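PDB 4UMI: fiber protein from Snake adenovirus 1, which forms the trimeric spikes at the capsid vertices and, as in related adenoviruses, probably attaches the virion to a host receptor through its head domain. Local coordinates for residues 109-114 with 119-124. Residues are numbered along the deposited sequence; the frame is centred on the assembly and turned at random.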
loop_
_atom_site.group_PDB
_atom_site.type_symbol
_atom_site.label_atom_id
_atom_site.label_comp_id
_atom_site.label_asym_id
_atom_site.label_seq_id
_atom_site.Cartn_x
_atom_site.Cartn_y
_atom_site.Cartn_z
ATOM N N GLU A 109 1.771 2.306 -17.406
ATOM C CA GLU A 109 1.240 1.931 -18.714
ATOM C C GLU A 109 -0.267 1.748 -18.581
ATOM O O GLU A 109 -0.741 1.232 -17.561
ATOM C CB GLU A 109 1.914 0.613 -19.091
ATOM C CG GLU A 109 1.676 0.095 -20.469
ATOM C CD GLU A 109 2.623 -1.047 -20.731
ATOM O OE1 GLU A 109 3.830 -0.968 -20.331
ATOM O OE2 GLU A 109 2.163 -2.016 -21.349
ATOM N N GLU A 110 -1.012 2.090 -19.621
ATOM C CA GLU A 110 -2.452 1.909 -19.669
ATOM C C GLU A 110 -2.746 0.736 -20.583
ATOM O O GLU A 110 -2.207 0.680 -21.687
ATOM C CB GLU A 110 -3.109 3.177 -20.206
ATOM C CG GLU A 110 -4.620 3.154 -20.157
ATOM C CD GLU A 110 -5.172 3.523 -18.810
ATOM O OE1 GLU A 110 -4.448 4.156 -18.014
ATOM O OE2 GLU A 110 -6.339 3.166 -18.549
ATOM N N LEU A 111 -3.556 -0.202 -20.102
ATOM C CA LEU A 111 -3.986 -1.379 -20.862
ATOM C C LEU A 111 -5.492 -1.358 -21.023
ATOM O O LEU A 111 -6.216 -0.894 -20.165
ATOM C CB LEU A 111 -3.600 -2.690 -20.168
ATOM C CG LEU A 111 -2.134 -3.080 -20.237
ATOM C CD1 LEU A 111 -1.197 -2.100 -19.579
ATOM C CD2 LEU A 111 -1.869 -4.454 -19.689
ATOM N N GLN A 112 -5.957 -1.861 -22.157
ATOM C CA GLN A 112 -7.377 -1.887 -22.410
ATOM C C GLN A 112 -7.722 -3.212 -23.076
ATOM O O GLN A 112 -6.982 -3.712 -23.939
ATOM C CB GLN A 112 -7.743 -0.697 -23.300
ATOM C CG GLN A 112 -9.222 -0.500 -23.564
ATOM C CD GLN A 112 -9.504 0.752 -24.382
ATOM O OE1 GLN A 112 -8.740 1.719 -24.352
ATOM N NE2 GLN A 112 -10.604 0.739 -25.107
ATOM N N ASN A 113 -8.824 -3.816 -22.644
ATOM C CA ASN A 113 -9.257 -5.091 -23.236
ATOM C C ASN A 113 -10.208 -4.823 -24.393
ATOM O O ASN A 113 -10.510 -3.672 -24.728
ATOM C CB ASN A 113 -9.846 -6.080 -22.208
ATOM C CG ASN A 113 -11.202 -5.663 -21.685
ATOM O OD1 ASN A 113 -11.753 -4.638 -22.065
ATOM N ND2 ASN A 113 -11.738 -6.472 -20.796
ATOM N N ASP A 114 -10.674 -5.903 -25.012
ATOM C CA ASP A 114 -11.539 -5.755 -26.181
ATOM C C ASP A 114 -12.906 -5.135 -25.852
ATOM O O ASP A 114 -13.604 -4.657 -26.762
ATOM C CB ASP A 114 -11.698 -7.091 -26.936
ATOM C CG ASP A 114 -12.197 -8.236 -26.047
ATOM O OD1 ASP A 114 -12.317 -8.056 -24.809
ATOM O OD2 ASP A 114 -12.454 -9.330 -26.592
ATOM N N PHE A 119 -7.190 -0.414 -17.482
ATOM C CA PHE A 119 -6.374 -0.425 -16.281
ATOM C C PHE A 119 -5.150 0.446 -16.460
ATOM O O PHE A 119 -4.613 0.516 -17.556
ATOM C CB PHE A 119 -5.858 -1.835 -15.931
ATOM C CG PHE A 119 -6.776 -2.614 -15.069
ATOM C CD1 PHE A 119 -7.897 -3.237 -15.564
ATOM C CD2 PHE A 119 -6.463 -2.781 -13.746
ATOM C CE1 PHE A 119 -8.701 -3.961 -14.737
ATOM C CE2 PHE A 119 -7.262 -3.506 -12.905
ATOM C CZ PHE A 119 -8.377 -4.115 -13.411
ATOM N N ALA A 120 -4.680 1.066 -15.381
ATOM C CA ALA A 120 -3.346 1.620 -15.331
ATOM C C ALA A 120 -2.547 0.786 -14.380
ATOM O O ALA A 120 -2.996 0.440 -13.269
ATOM C CB ALA A 120 -3.381 3.053 -14.888
ATOM N N PHE A 121 -1.361 0.413 -14.822
ATOM C CA PHE A 121 -0.396 -0.319 -14.020
ATOM C C PHE A 121 0.851 0.553 -13.844
ATOM O O PHE A 121 1.283 1.210 -14.784
ATOM C CB PHE A 121 -0.011 -1.622 -14.666
ATOM C CG PHE A 121 -1.124 -2.627 -14.697
ATOM C CD1 PHE A 121 -1.396 -3.405 -13.595
ATOM C CD2 PHE A 121 -1.912 -2.791 -15.810
ATOM C CE1 PHE A 121 -2.422 -4.325 -13.613
ATOM C CE2 PHE A 121 -2.923 -3.708 -15.833
ATOM C CZ PHE A 121 -3.196 -4.433 -14.725
ATOM N N GLN A 122 1.464 0.500 -12.673
ATOM C CA GLN A 122 2.755 1.111 -12.399
ATOM C C GLN A 122 3.680 0.041 -11.879
ATOM O O GLN A 122 3.311 -0.736 -10.992
ATOM C CB GLN A 122 2.634 2.291 -11.419
ATOM C CG GLN A 122 3.937 2.854 -10.875
ATOM C CD GLN A 122 3.706 3.814 -9.764
ATOM O OE1 GLN A 122 2.614 3.855 -9.171
ATOM N NE2 GLN A 122 4.745 4.527 -9.396
ATOM N N ALA A 123 4.901 0.017 -12.407
ATOM C CA ALA A 123 5.918 -0.922 -11.975
ATOM C C ALA A 123 7.092 -0.141 -11.393
ATOM O O ALA A 123 7.666 0.712 -12.070
ATOM C CB ALA A 123 6.347 -1.801 -13.146
ATOM N N ARG A 124 7.439 -0.434 -10.149
ATOM C CA ARG A 124 8.476 0.278 -9.433
ATOM C C ARG A 124 9.486 -0.697 -8.877
ATOM O O ARG A 124 9.112 -1.750 -8.391
ATOM C CB ARG A 124 7.875 1.198 -8.371
ATOM C CG ARG A 124 8.835 2.093 -7.649
ATOM C CD ARG A 124 8.087 2.721 -6.471
ATOM N NE ARG A 124 7.219 3.813 -6.845
ATOM C CZ ARG A 124 6.366 4.424 -6.018
ATOM N NH1 ARG A 124 6.259 4.022 -4.742
ATOM N NH2 ARG A 124 5.599 5.439 -6.459
#
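Phe121 turns the edge of its ring to Leu111: the methyl CD1 sits near the ring plane, 3.9 Å from Phe121 CD2, while Leu111 CD2 reaches Phe121 CE2 at 4.1 Å. The two side chains cross at about a right angle. The register puts both on the same face of the sheet, and Leu111 CG, beside its backbone N (chi1 -75°), then carries the methyls to the ring edge. Leu186 of strand 185-190 touches both, so this face looks into the interior between the two sheets of the head domain. Phe119, on the same face, leads its ring away from Leu111 to meet Phe148, planes at about 45°. Glu109 also starts here, but its carboxylate departs to hydrogen-bond Ser153.

On the other face Glu110 bends at chi2 (82°) and lays its carboxylate beside the backbone of Phe119, CD 3.3 Å from Phe119 O. OE1 packs against the methyl of Ala120 at 3.5 Å, and OE2 takes a weak hydrogen bond from Ser118. Ala120 packs on Leu205 and Glu110 on Glu207, both of a neighbouring subunit.

The backbones of strands 101-112 and 118-128 form an antiparallel beta hairpin. Glu109 and Phe121 exchange two bonds, each 2.9 Å between the N of one and the O of the other; Leu111 and Phe119 exchange another two, and Glu110 and Ala120 form the non-hydrogen-bonded pair between them. Phe119 O, 3.3 Å from Glu110 OE2, may slightly disfavour the charged carboxylate, which the weak Ser118 bond and partial exposure would offset.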